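Local coordinates for thioesterase domain protein YiiD (PDB 1T82), which is a putative hotdog-fold thioesterase that forms a dimer, its exact reaction and substrate not established, and possibly has an acyltransferase activity, at residues 59-72 / 97-111. Sequence-based numbering, arbitrary orientation.
Sequences TMFAGSIYTIMTLT and IRYLAPVTSAPEVKV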
loop_
_atom_site.group_PDB
_atom_site.type_symbol
_atom_site.label_atom_id
_atom_site.label_comp_id
_atom_site.label_asym_id
_atom_site.label_seq_id
_atom_site.Cartn_x
_atom_site.Cartn_y
_atom_site.Cartn_z
ATOM N N THR B 59 -2.164 -16.078 0.360
ATOM C CA THR B 59 -2.812 -15.310 -0.706
ATOM C C THR B 59 -2.076 -13.980 -0.708
ATOM O O THR B 59 -1.243 -13.749 0.166
ATOM C CB THR B 59 -4.323 -15.080 -0.456
ATOM O OG1 THR B 59 -4.527 -14.467 0.822
ATOM C CG2 THR B 59 -5.068 -16.405 -0.521
HETATM N N MSE B 60 -2.354 -13.091 -1.655
HETATM C CA MSE B 60 -1.585 -11.851 -1.655
HETATM C C MSE B 60 -1.911 -10.883 -0.522
HETATM O O MSE B 60 -3.071 -10.570 -0.244
HETATM C CB MSE B 60 -1.683 -11.135 -3.004
HETATM C CG MSE B 60 -0.556 -10.109 -3.192
HETATM SE SE MSE B 60 -0.478 -9.289 -4.946
HETATM C CE MSE B 60 0.764 -10.560 -5.727
ATOM N N PHE B 61 -0.847 -10.426 0.132
ATOM C CA PHE B 61 -0.923 -9.487 1.246
ATOM C C PHE B 61 -1.546 -8.160 0.813
ATOM O O PHE B 61 -1.205 -7.614 -0.239
ATOM C CB PHE B 61 0.495 -9.264 1.792
ATOM C CG PHE B 61 0.597 -8.182 2.830
ATOM C CD1 PHE B 61 -0.243 -8.172 3.937
ATOM C CD2 PHE B 61 1.562 -7.191 2.712
ATOM C CE1 PHE B 61 -0.125 -7.189 4.918
ATOM C CE2 PHE B 61 1.697 -6.196 3.687
ATOM C CZ PHE B 61 0.852 -6.200 4.786
ATOM N N ALA B 62 -2.448 -7.642 1.641
ATOM C CA ALA B 62 -3.139 -6.389 1.351
ATOM C C ALA B 62 -2.187 -5.242 1.012
ATOM O O ALA B 62 -2.480 -4.414 0.151
ATOM C CB ALA B 62 -4.028 -6.000 2.534
ATOM N N GLY B 63 -1.048 -5.199 1.692
ATOM C CA GLY B 63 -0.080 -4.147 1.436
ATOM C C GLY B 63 0.576 -4.295 0.077
ATOM O O GLY B 63 0.865 -3.307 -0.590
ATOM N N SER B 64 0.827 -5.532 -0.334
ATOM C CA SER B 64 1.445 -5.769 -1.628
ATOM C C SER B 64 0.446 -5.441 -2.725
ATOM O O SER B 64 0.807 -4.847 -3.739
ATOM C CB SER B 64 1.910 -7.223 -1.751
ATOM O OG SER B 64 2.964 -7.492 -0.838
ATOM N N ILE B 65 -0.812 -5.825 -2.519
ATOM C CA ILE B 65 -1.857 -5.538 -3.492
ATOM C C ILE B 65 -1.887 -4.025 -3.731
ATOM O O ILE B 65 -1.829 -3.566 -4.866
ATOM C CB ILE B 65 -3.239 -6.021 -2.978
ATOM C CG1 ILE B 65 -3.271 -7.553 -2.944
ATOM C CG2 ILE B 65 -4.356 -5.486 -3.875
ATOM C CD1 ILE B 65 -4.564 -8.131 -2.397
ATOM N N TYR B 66 -1.962 -3.254 -2.650
ATOM C CA TYR B 66 -1.992 -1.799 -2.758
ATOM C C TYR B 66 -0.745 -1.257 -3.441
ATOM O O TYR B 66 -0.819 -0.415 -4.342
ATOM C CB TYR B 66 -2.094 -1.152 -1.378
ATOM C CG TYR B 66 -2.029 0.362 -1.419
ATOM C CD1 TYR B 66 -3.189 1.129 -1.556
ATOM C CD2 TYR B 66 -0.801 1.030 -1.332
ATOM C CE1 TYR B 66 -3.126 2.521 -1.597
ATOM C CE2 TYR B 66 -0.735 2.421 -1.379
ATOM C CZ TYR B 66 -1.898 3.155 -1.508
ATOM O OH TYR B 66 -1.842 4.529 -1.527
ATOM N N THR B 67 0.415 -1.736 -3.009
ATOM C CA THR B 67 1.660 -1.250 -3.578
ATOM C C THR B 67 1.776 -1.485 -5.074
ATOM O O THR B 67 2.171 -0.584 -5.809
ATOM C CB THR B 67 2.875 -1.866 -2.867
ATOM O OG1 THR B 67 2.865 -1.465 -1.490
ATOM C CG2 THR B 67 4.166 -1.388 -3.521
ATOM N N ILE B 68 1.429 -2.682 -5.541
ATOM C CA ILE B 68 1.533 -2.927 -6.972
ATOM C C ILE B 68 0.551 -2.041 -7.738
ATOM O O ILE B 68 0.867 -1.558 -8.823
ATOM C CB ILE B 68 1.309 -4.433 -7.328
ATOM C CG1 ILE B 68 1.449 -4.645 -8.835
ATOM C CG2 ILE B 68 -0.051 -4.899 -6.863
ATOM C CD1 ILE B 68 1.547 -6.112 -9.228
HETATM N N MSE B 69 -0.627 -1.806 -7.172
HETATM C CA MSE B 69 -1.603 -0.964 -7.850
HETATM C C MSE B 69 -1.139 0.486 -7.889
HETATM O O MSE B 69 -1.266 1.146 -8.912
HETATM C CB MSE B 69 -2.971 -1.082 -7.172
HETATM C CG MSE B 69 -3.531 -2.490 -7.283
HETATM SE SE MSE B 69 -5.229 -2.794 -6.426
HETATM C CE MSE B 69 -6.403 -2.530 -7.939
ATOM N N THR B 70 -0.585 0.985 -6.791
ATOM C CA THR B 70 -0.125 2.360 -6.805
ATOM C C THR B 70 1.068 2.540 -7.747
ATOM O O THR B 70 1.186 3.577 -8.394
ATOM C CB THR B 70 0.231 2.874 -5.398
ATOM O OG1 THR B 70 0.472 4.286 -5.473
ATOM C CG2 THR B 70 1.464 2.175 -4.862
ATOM N N LEU B 71 1.949 1.542 -7.842
ATOM C CA LEU B 71 3.087 1.658 -8.754
ATOM C C LEU B 71 2.618 1.583 -10.205
ATOM O O LEU B 71 3.224 2.184 -11.095
ATOM C CB LEU B 71 4.133 0.568 -8.486
ATOM C CG LEU B 71 5.065 0.814 -7.296
ATOM C CD1 LEU B 71 5.835 -0.457 -6.993
ATOM C CD2 LEU B 71 6.028 1.961 -7.610
ATOM N N THR B 72 1.535 0.850 -10.450
ATOM C CA THR B 72 1.004 0.740 -11.801
ATOM C C THR B 72 0.442 2.097 -12.232
ATOM O O THR B 72 0.673 2.541 -13.354
ATOM C CB THR B 72 -0.082 -0.362 -11.885
ATOM O OG1 THR B 72 0.528 -1.638 -11.655
ATOM C CG2 THR B 72 -0.741 -0.377 -13.261
ATOM N N ILE B 97 -8.916 2.143 -1.884
ATOM C CA ILE B 97 -8.788 0.774 -2.377
ATOM C C ILE B 97 -9.833 -0.126 -1.734
ATOM O O ILE B 97 -10.127 -0.004 -0.546
ATOM C CB ILE B 97 -7.363 0.205 -2.102
ATOM C CG1 ILE B 97 -7.236 -1.210 -2.679
ATOM C CG2 ILE B 97 -7.083 0.196 -0.604
ATOM C CD1 ILE B 97 -5.804 -1.741 -2.725
ATOM N N ARG B 98 -10.415 -1.012 -2.538
ATOM C CA ARG B 98 -11.406 -1.954 -2.046
ATOM C C ARG B 98 -10.912 -3.350 -2.390
ATOM O O ARG B 98 -10.513 -3.612 -3.523
ATOM C CB ARG B 98 -12.769 -1.717 -2.706
ATOM C CG ARG B 98 -13.289 -0.296 -2.565
ATOM C CD ARG B 98 -14.719 -0.171 -3.080
ATOM N NE ARG B 98 -15.672 -0.801 -2.174
ATOM C CZ ARG B 98 -16.056 -0.280 -1.012
ATOM N NH1 ARG B 98 -16.926 -0.931 -0.247
ATOM N NH2 ARG B 98 -15.586 0.899 -0.621
ATOM N N TYR B 99 -10.922 -4.237 -1.403
ATOM C CA TYR B 99 -10.490 -5.609 -1.614
ATOM C C TYR B 99 -11.744 -6.462 -1.773
ATOM O O TYR B 99 -12.531 -6.604 -0.838
ATOM C CB TYR B 99 -9.656 -6.089 -0.425
ATOM C CG TYR B 99 -8.403 -5.271 -0.186
ATOM C CD1 TYR B 99 -8.433 -4.120 0.603
ATOM C CD2 TYR B 99 -7.183 -5.663 -0.732
ATOM C CE1 TYR B 99 -7.269 -3.384 0.848
ATOM C CE2 TYR B 99 -6.024 -4.936 -0.501
ATOM C CZ TYR B 99 -6.069 -3.805 0.288
ATOM O OH TYR B 99 -4.916 -3.102 0.526
ATOM N N LEU B 100 -11.919 -7.027 -2.964
ATOM C CA LEU B 100 -13.097 -7.831 -3.280
ATOM C C LEU B 100 -12.956 -9.325 -3.029
ATOM O O LEU B 100 -13.881 -9.965 -2.528
ATOM C CB LEU B 100 -13.485 -7.615 -4.741
ATOM C CG LEU B 100 -13.694 -6.167 -5.192
ATOM C CD1 LEU B 100 -14.036 -6.149 -6.677
ATOM C CD2 LEU B 100 -14.798 -5.526 -4.379
ATOM N N ALA B 101 -11.809 -9.887 -3.390
ATOM C CA ALA B 101 -11.587 -11.314 -3.205
ATOM C C ALA B 101 -10.106 -11.621 -3.063
ATOM O O ALA B 101 -9.256 -10.858 -3.528
ATOM C CB ALA B 101 -12.171 -12.086 -4.388
ATOM N N PRO B 102 -9.772 -12.746 -2.412
ATOM C CA PRO B 102 -8.361 -13.098 -2.245
ATOM C C PRO B 102 -7.665 -13.324 -3.587
ATOM O O PRO B 102 -8.284 -13.788 -4.552
ATOM C CB PRO B 102 -8.419 -14.377 -1.406
ATOM C CG PRO B 102 -9.673 -14.194 -0.600
ATOM C CD PRO B 102 -10.634 -13.657 -1.640
ATOM N N VAL B 103 -6.382 -12.977 -3.638
ATOM C CA VAL B 103 -5.560 -13.140 -4.832
ATOM C C VAL B 103 -4.734 -14.403 -4.627
ATOM O O VAL B 103 -3.865 -14.450 -3.757
ATOM C CB VAL B 103 -4.611 -11.936 -5.025
ATOM C CG1 VAL B 103 -3.729 -12.156 -6.239
ATOM C CG2 VAL B 103 -5.420 -10.657 -5.174
ATOM N N THR B 104 -4.998 -15.418 -5.443
ATOM C CA THR B 104 -4.323 -16.706 -5.314
ATOM C C THR B 104 -3.150 -17.020 -6.239
ATOM O O THR B 104 -2.583 -18.114 -6.178
ATOM C CB THR B 104 -5.350 -17.838 -5.421
ATOM O OG1 THR B 104 -6.090 -17.695 -6.639
ATOM C CG2 THR B 104 -6.303 -17.786 -4.242
ATOM N N SER B 105 -2.784 -16.082 -7.102
ATOM C CA SER B 105 -1.645 -16.284 -7.988
ATOM C C SER B 105 -1.225 -14.937 -8.546
ATOM O O SER B 105 -1.830 -13.916 -8.223
ATOM C CB SER B 105 -1.983 -17.264 -9.126
ATOM O OG SER B 105 -3.033 -16.789 -9.951
ATOM N N ALA B 106 -0.179 -14.935 -9.363
ATOM C CA ALA B 106 0.322 -13.697 -9.963
ATOM C C ALA B 106 -0.840 -12.995 -10.662
ATOM O O ALA B 106 -1.405 -13.521 -11.617
ATOM C CB ALA B 106 1.426 -14.016 -10.950
ATOM N N PRO B 107 -1.205 -11.790 -10.196
ATOM C CA PRO B 107 -2.316 -11.045 -10.791
ATOM C C PRO B 107 -1.983 -10.169 -11.988
ATOM O O PRO B 107 -0.818 -9.946 -12.321
ATOM C CB PRO B 107 -2.816 -10.211 -9.623
ATOM C CG PRO B 107 -1.525 -9.820 -8.961
ATOM C CD PRO B 107 -0.716 -11.119 -8.974
ATOM N N GLU B 108 -3.032 -9.688 -12.643
ATOM C CA GLU B 108 -2.877 -8.778 -13.764
ATOM C C GLU B 108 -3.435 -7.459 -13.263
ATOM O O GLU B 108 -4.624 -7.351 -12.960
ATOM C CB GLU B 108 -3.656 -9.263 -14.985
ATOM C CG GLU B 108 -2.993 -10.431 -15.686
ATOM C CD GLU B 108 -3.725 -10.833 -16.942
ATOM O OE1 GLU B 108 -4.861 -11.336 -16.832
ATOM O OE2 GLU B 108 -3.163 -10.636 -18.041
ATOM N N VAL B 109 -2.556 -6.472 -13.141
ATOM C CA VAL B 109 -2.944 -5.153 -12.666
ATOM C C VAL B 109 -2.970 -4.246 -13.881
ATOM O O VAL B 109 -1.951 -4.048 -14.553
ATOM C CB VAL B 109 -1.942 -4.613 -11.635
ATOM C CG1 VAL B 109 -2.484 -3.345 -11.004
ATOM C CG2 VAL B 109 -1.681 -5.669 -10.581
ATOM N N LYS B 110 -4.147 -3.693 -14.152
ATOM C CA LYS B 110 -4.338 -2.859 -15.324
ATOM C C LYS B 110 -4.830 -1.442 -15.075
ATOM O O LYS B 110 -5.603 -1.186 -14.154
ATOM C CB LYS B 110 -5.324 -3.553 -16.267
ATOM C CG LYS B 110 -4.965 -4.994 -16.590
ATOM C CD LYS B 110 -6.042 -5.644 -17.456
ATOM C CE LYS B 110 -5.704 -7.096 -17.777
ATOM N NZ LYS B 110 -6.740 -7.735 -18.643
ATOM N N VAL B 111 -4.367 -0.526 -15.920
ATOM C CA VAL B 111 -4.787 0.867 -15.863
ATOM C C VAL B 111 -4.875 1.378 -17.301
ATOM O O VAL B 111 -4.010 1.084 -18.132
ATOM C CB VAL B 111 -3.803 1.750 -15.036
ATOM C CG1 VAL B 111 -2.421 1.755 -15.671
ATOM C CG2 VAL B 111 -4.352 3.167 -14.922
HETATM O O HOH W 1 -5.456 -11.689 -1.250
#
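Helix 62-72 packs against two strands of the hotdog sheet, running roughly along 108-111 (axes 8.6 Å apart, inclined 36°) and obliquely against the direction of 97-99 (10.1 Å, 135°). Where the chain enters the helix, Met60 and Val103 pair through their backbones: Met60 N gives a bond of 2.9 Å to Val103 O, in the carbonyl plane, and a water bridges Met60 O and Val103 N. The selenomethionine chain of Met60, bent at its last torsion, reaches the Pro107 ring with its end methyl, Met60 CE lying 3.6 Å from Pro107 CD. Ile65 sets CG2 obliquely against the Tyr99 ring and brings CD1 to its edge, in plane, while that CD1 also meets Val103 CG2. The Tyr99 hydroxyl donates to Ala62 O, OH to O 2.8 Å, from well above the carbonyl plane; Tyr66 N reaches the same oxygen from the opposite face. Ile97 CD1 touches both Tyr66 CA and the selenium of Met69. Val109 divides its methyls: CG2 takes Ile68 CD1 at 3.5 Å, and CG1 meets Thr72, whose OG1 is turned back to Ile68 O (chi1 -66°). The hotdog principle, a helix wrapped by a curved antiparallel sheet, rests here on apolar packing of aliphatic, selenomethionine and tyrosine side chains, with the hydrogen bonds between the segments gathered at the helix start. Tyr99 OH also hydrogen-bonds Tyr66 OH of the second subunit, and Ile97 and Arg98 continue the sheet into that chain, so the chemistry that fixes the helix start on its sheet also ties it to the dimer interface.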